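Local coordinates for protein ribonucleoside-diphosphate reductase subunit beta (Clostridium botulinum, PDB 6ZJK) that forms the diiron R2 subunit of a ribonucleotide reductase, which probably generates the radical needed to turn ribonucleoside diphosphates into deoxyribonucleotides, at residues 217-222 and 332-337; 145-150 and 228-233. All blocks are in the same frame, centred on the assembly; numbering follows the deposited sequence.

Interaction 1 of 2, residues 217-222 and 332-337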
loop_
_atom_site.group_PDB
_atom_site.type_symbol
_atom_site.label_atom_id
_atom_site.label_comp_id
_atom_site.label_asym_id
_atom_site.label_seq_id
_atom_site.Cartn_x
_atom_site.Cartn_y
_atom_site.Cartn_z
ATOM N N THR A 217 18.333 13.210 -20.530
ATOM C CA THR A 217 19.027 13.598 -21.758
ATOM C C THR A 217 18.142 14.480 -22.633
ATOM O O THR A 217 18.639 15.428 -23.249
ATOM C CB THR A 217 19.516 12.371 -22.537
ATOM O OG1 THR A 217 20.557 11.715 -21.793
ATOM C CG2 THR A 217 20.081 12.774 -23.892
ATOM N N LEU A 218 16.829 14.191 -22.704
ATOM C CA LEU A 218 15.927 15.074 -23.448
ATOM C C LEU A 218 15.883 16.459 -22.817
ATOM O O LEU A 218 16.106 17.472 -23.496
ATOM C CB LEU A 218 14.512 14.483 -23.513
ATOM C CG LEU A 218 14.216 13.320 -24.467
ATOM C CD1 LEU A 218 12.723 13.007 -24.478
ATOM C CD2 LEU A 218 14.729 13.657 -25.869
ATOM N N ALA A 219 15.625 16.507 -21.497
ATOM C CA ALA A 219 15.492 17.769 -20.768
ATOM C C ALA A 219 16.772 18.585 -20.775
ATOM O O ALA A 219 16.715 19.821 -20.738
ATOM C CB ALA A 219 15.083 17.499 -19.320
ATOM N N ARG A 220 17.935 17.926 -20.820
ATOM C CA ARG A 220 19.188 18.670 -20.884
ATOM C C ARG A 220 19.260 19.497 -22.165
ATOM O O ARG A 220 19.938 20.532 -22.194
ATOM C CB ARG A 220 20.398 17.719 -20.797
ATOM C CG ARG A 220 21.680 18.314 -20.135
ATOM C CD ARG A 220 22.898 17.410 -20.362
ATOM N NE ARG A 220 24.118 17.867 -19.685
ATOM C CZ ARG A 220 25.327 17.400 -19.957
ATOM N NH1 ARG A 220 25.475 16.484 -20.917
ATOM N NH2 ARG A 220 26.395 17.856 -19.295
ATOM N N GLN A 221 18.550 19.072 -23.224
ATOM C CA GLN A 221 18.483 19.802 -24.485
ATOM C C GLN A 221 17.312 20.768 -24.567
ATOM O O GLN A 221 17.126 21.392 -25.616
ATOM C CB GLN A 221 18.327 18.851 -25.681
ATOM C CG GLN A 221 19.178 17.610 -25.677
ATOM C CD GLN A 221 18.781 16.668 -26.800
ATOM O OE1 GLN A 221 18.260 17.101 -27.815
ATOM N NE2 GLN A 221 18.915 15.367 -26.566
ATOM N N GLY A 222 16.486 20.868 -23.529
ATOM C CA GLY A 222 15.337 21.751 -23.574
ATOM C C GLY A 222 14.033 21.118 -24.031
ATOM O O GLY A 222 13.067 21.848 -24.282
ATOM N N ASP A 332 24.229 13.210 -11.830
ATOM C CA ASP A 332 24.032 13.214 -10.383
ATOM C C ASP A 332 23.496 14.554 -9.902
ATOM O O ASP A 332 22.520 14.606 -9.146
ATOM C CB ASP A 332 25.337 12.853 -9.668
ATOM C CG ASP A 332 25.736 11.418 -9.916
ATOM O OD1 ASP A 332 24.950 10.705 -10.590
ATOM O OD2 ASP A 332 26.796 10.987 -9.416
ATOM N N GLY A 333 24.090 15.652 -10.368
ATOM C CA GLY A 333 23.580 16.963 -10.001
ATOM C C GLY A 333 22.263 17.276 -10.698
ATOM O O GLY A 333 21.382 17.915 -10.117
ATOM N N PHE A 334 22.108 16.821 -11.946
ATOM C CA PHE A 334 20.911 17.134 -12.718
ATOM C C PHE A 334 19.660 16.514 -12.100
ATOM O O PHE A 334 18.605 17.147 -12.063
ATOM C CB PHE A 334 21.083 16.658 -14.164
ATOM C CG PHE A 334 20.035 17.184 -15.102
ATOM C CD1 PHE A 334 18.839 16.501 -15.284
ATOM C CD2 PHE A 334 20.255 18.358 -15.817
ATOM C CE1 PHE A 334 17.865 16.986 -16.155
ATOM C CE2 PHE A 334 19.283 18.854 -16.681
ATOM C CZ PHE A 334 18.096 18.159 -16.864
ATOM N N SER A 335 19.761 15.282 -11.598
ATOM C CA SER A 335 18.608 14.556 -11.078
ATOM C C SER A 335 18.083 15.106 -9.752
ATOM O O SER A 335 17.014 14.674 -9.308
ATOM C CB SER A 335 18.976 13.083 -10.914
ATOM O OG SER A 335 19.933 12.917 -9.862
ATOM N N LYS A 336 18.790 16.039 -9.120
ATOM C CA LYS A 336 18.409 16.528 -7.801
ATOM C C LYS A 336 17.317 17.587 -7.888
ATOM O O LYS A 336 17.167 18.275 -8.899
ATOM C CB LYS A 336 19.622 17.108 -7.077
ATOM C CG LYS A 336 20.233 16.185 -6.056
ATOM C CD LYS A 336 20.536 14.811 -6.636
ATOM C CE LYS A 336 21.303 13.930 -5.646
ATOM N NZ LYS A 336 21.738 12.658 -6.299
ATOM N N LEU A 337 16.523 17.682 -6.825
ATOM C CA LEU A 337 15.471 18.688 -6.741
ATOM C C LEU A 337 15.947 19.941 -6.009
ATOM O O LEU A 337 15.797 21.056 -6.518
ATOM C CB LEU A 337 14.234 18.109 -6.053
ATOM C CG LEU A 337 13.513 17.073 -6.915
ATOM C CD1 LEU A 337 12.642 16.158 -6.076
ATOM C CD2 LEU A 337 12.704 17.756 -8.020
#

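Interaction 2 of 2, residues 145-150 and 228-233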
loop_
_atom_site.group_PDB
_atom_site.type_symbol
_atom_site.label_atom_id
_atom_site.label_comp_id
_atom_site.label_asym_id
_atom_site.label_seq_id
_atom_site.Cartn_x
_atom_site.Cartn_y
_atom_site.Cartn_z
ATOM N N SER A 145 0.070 7.837 -16.758
ATOM C CA SER A 145 -1.238 8.150 -17.325
ATOM C C SER A 145 -1.438 9.659 -17.436
ATOM O O SER A 145 -2.003 10.151 -18.423
ATOM C CB SER A 145 -2.355 7.515 -16.489
ATOM O OG SER A 145 -2.718 6.236 -17.000
ATOM N N TYR A 146 -1.004 10.377 -16.424
ATOM C CA TYR A 146 -1.106 11.802 -16.405
ATOM C C TYR A 146 -0.277 12.448 -17.510
ATOM O O TYR A 146 -0.724 13.356 -18.113
ATOM C CB TYR A 146 -0.725 12.375 -15.070
ATOM C CG TYR A 146 -0.549 13.850 -15.023
ATOM C CD1 TYR A 146 -1.543 14.690 -15.357
ATOM C CD2 TYR A 146 0.595 14.404 -14.593
ATOM C CE1 TYR A 146 -1.389 16.026 -15.291
ATOM C CE2 TYR A 146 0.761 15.746 -14.521
ATOM C CZ TYR A 146 -0.235 16.553 -14.885
ATOM O OH TYR A 146 -0.079 17.880 -14.811
ATOM N N ILE A 147 0.951 12.000 -17.712
ATOM C CA ILE A 147 1.785 12.534 -18.801
ATOM C C ILE A 147 1.111 12.307 -20.159
ATOM O O ILE A 147 0.964 13.236 -20.962
ATOM C CB ILE A 147 3.200 11.930 -18.770
ATOM C CG1 ILE A 147 3.980 12.450 -17.555
ATOM C CG2 ILE A 147 3.957 12.232 -20.089
ATOM C CD1 ILE A 147 5.305 11.720 -17.281
ATOM N N LEU A 148 0.711 11.061 -20.433
ATOM C CA LEU A 148 0.244 10.699 -21.764
ATOM C C LEU A 148 -1.095 11.336 -22.093
ATOM O O LEU A 148 -1.347 11.690 -23.257
ATOM C CB LEU A 148 0.185 9.177 -21.906
ATOM C CG LEU A 148 1.517 8.429 -21.833
ATOM C CD1 LEU A 148 1.208 6.963 -22.035
ATOM C CD2 LEU A 148 2.570 8.946 -22.901
ATOM N N ASP A 149 -1.987 11.446 -21.093
ATOM C CA ASP A 149 -3.290 12.050 -21.320
ATOM C C ASP A 149 -3.175 13.554 -21.504
ATOM O O ASP A 149 -4.055 14.163 -22.124
ATOM C CB ASP A 149 -4.238 11.730 -20.153
ATOM C CG ASP A 149 -5.693 12.042 -20.479
ATOM O OD1 ASP A 149 -6.221 11.506 -21.488
ATOM O OD2 ASP A 149 -6.316 12.818 -19.726
ATOM N N THR A 150 -2.102 14.166 -20.998
ATOM C CA THR A 150 -1.999 15.616 -21.093
ATOM C C THR A 150 -1.246 16.085 -22.332
ATOM O O THR A 150 -1.697 17.032 -22.989
ATOM C CB THR A 150 -1.351 16.182 -19.832
ATOM O OG1 THR A 150 -2.161 15.826 -18.718
ATOM C CG2 THR A 150 -1.292 17.694 -19.917
ATOM N N SER A 228 10.596 15.629 -17.197
ATOM C CA SER A 228 11.808 15.277 -16.480
ATOM C C SER A 228 11.645 15.572 -14.989
ATOM O O SER A 228 12.053 14.766 -14.150
ATOM C CB SER A 228 12.993 16.026 -17.095
ATOM O OG SER A 228 14.088 16.129 -16.210
ATOM N N THR A 229 10.976 16.679 -14.639
ATOM C CA THR A 229 10.682 16.970 -13.233
ATOM C C THR A 229 9.901 15.836 -12.570
ATOM O O THR A 229 10.237 15.410 -11.456
ATOM C CB THR A 229 9.948 18.305 -13.109
ATOM O OG1 THR A 229 10.816 19.343 -13.593
ATOM C CG2 THR A 229 9.611 18.592 -11.664
ATOM N N ILE A 230 8.868 15.316 -13.238
ATOM C CA ILE A 230 8.184 14.141 -12.700
ATOM C C ILE A 230 9.176 12.996 -12.468
ATOM O O ILE A 230 9.141 12.344 -11.417
ATOM C CB ILE A 230 7.026 13.717 -13.623
ATOM C CG1 ILE A 230 5.894 14.739 -13.541
ATOM C CG2 ILE A 230 6.493 12.346 -13.248
ATOM C CD1 ILE A 230 4.703 14.454 -14.503
ATOM N N PHE A 231 10.107 12.757 -13.415
ATOM C CA PHE A 231 11.021 11.633 -13.226
ATOM C C PHE A 231 12.021 11.875 -12.093
ATOM O O PHE A 231 12.488 10.906 -11.496
ATOM C CB PHE A 231 11.732 11.261 -14.544
ATOM C CG PHE A 231 10.900 10.343 -15.406
ATOM C CD1 PHE A 231 10.809 8.985 -15.096
ATOM C CD2 PHE A 231 10.125 10.846 -16.457
ATOM C CE1 PHE A 231 9.984 8.125 -15.844
ATOM C CE2 PHE A 231 9.299 9.995 -17.225
ATOM C CZ PHE A 231 9.227 8.636 -16.914
ATOM N N LYS A 232 12.354 13.130 -11.768
ATOM C CA LYS A 232 13.179 13.383 -10.588
ATOM C C LYS A 232 12.467 12.952 -9.311
ATOM O O LYS A 232 13.107 12.458 -8.372
ATOM C CB LYS A 232 13.563 14.859 -10.498
ATOM C CG LYS A 232 14.551 15.327 -11.562
ATOM C CD LYS A 232 14.742 16.827 -11.454
ATOM C CE LYS A 232 15.683 17.350 -12.508
ATOM N NZ LYS A 232 15.972 18.806 -12.336
ATOM N N TYR A 233 11.143 13.153 -9.240
ATOM C CA TYR A 233 10.423 12.718 -8.047
ATOM C C TYR A 233 10.401 11.201 -7.942
ATOM O O TYR A 233 10.585 10.639 -6.851
ATOM C CB TYR A 233 8.996 13.283 -8.050
ATOM C CG TYR A 233 8.919 14.708 -7.576
ATOM C CD1 TYR A 233 8.848 15.001 -6.208
ATOM C CD2 TYR A 233 8.933 15.761 -8.474
ATOM C CE1 TYR A 233 8.782 16.305 -5.761
ATOM C CE2 TYR A 233 8.857 17.075 -8.039
ATOM C CZ TYR A 233 8.773 17.340 -6.679
ATOM O OH TYR A 233 8.706 18.645 -6.238
#

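Interaction 1 of 2, residues 217-222 and 332-337
The Phe334 ring meets the end of helix 190-220 with its outer rim. At its edge, near the ring plane, lies Ala219 CB, 3.9 Å from Phe334 CZ. Arg220 comes in obliquely, with its backbone N 4.0 Å from Phe334 CZ. Of its side chain, Arg220 CG lies 4.2 Å from Phe334 CE2. Beyond the two segments, Phe334 makes a cation-pi contact with Lys232 and an edge-to-face contact with Trp330.

Phe334 CG stands anti to the backbone N (chi1 -168°). This sends the ring out from its own helix toward the neighbouring backbone. The two backbones still stay well apart, with Arg220 CA 8.5 Å from Phe334 CA. No hydrogen bond joins the segments; the ring meets a methyl and the backbone N by van der Waals contact. The contact is small and lies at the surface. The Arg220 side chain continues outward in an extended form and makes a cation-pi contact with Trp330.

Just past the ring, helix 190-220 ends in a Schellman motif. Gly222 has positive phi, and its N bonds to Ala219 O at 3.0 Å. Phe334, on the short helix 330-334, packs against the C-terminal end of helix 190-220. Helix 225-255 lies against both, since its Ser228 touches Ala219 and Phe334.

Interaction 2 of 2, residues 145-150 and 228-233
Ile230 reaches across to Ile147, and the two side chains meet tip to tip. From Ile230 CB, which stands back 4.5 Å from Ile147 CD1, the chain splits into two branches. The short branch ends at Ile230 CG2, at the margin of contact, 4.2 Å from Ile147 CD1. The long branch runs through CG1, anti to the carbonyl carbon (chi1 -71°), and is then fully extended (chi2 176°). This carries its CD1 to the far helix. Ile230 CD1 sits 3.7 Å from Ile147 CG1 and 3.9 Å from Ile147 CD1. The same methyl also lies at the edge of the Tyr146 ring, near its plane and 4.1 Å from Tyr146 CD2.

Ile147 CD1 has a looser neighbour in the Phe231 ring, which it approaches obliquely, 4.4 Å from Phe231 CE2. The interface is apolar and mostly buried. The polar end of Tyr146 is used away from it, where OH bonds to Ile76 O.

Helices 124-151 and 225-255 run almost antiparallel here, at 173°, with their axes 11.9 Å apart. At that spacing long side chains bridge the gap. The pair belongs to the helical bundle of the R2 fold, whose helices also carry the iron ligands. Helix 190-220 lies against helix 225-255, where Phe231 stacks on Phe215. Phe231 and Leu148 also touch helix 90-118. Beside the contact, Ser145 OG bonds to Trp51 N of the second subunit.

How the interactions relate
The centres of interactions 1 and 2 lie 14 Å apart, on the same side of the chain's centre, and helix 225-255 joins them. Lys232, on that helix, packs against 332-337, with Lys232 CG 3.4 Å from Ser335 O. In chain order the segments alternate between the two contacts; a short turn separates 217-222 from 228-233. Interaction 2 is the deeper one. The side chain of Phe231 is about 9 Å from an iron ion. The two helices of interaction 2 supply iron ligands: Glu137 and His140 from helix 124-151, Glu238 and His241 from helix 225-255. Helix 190-220 adds Glu204 and helix 90-118 adds Asp107.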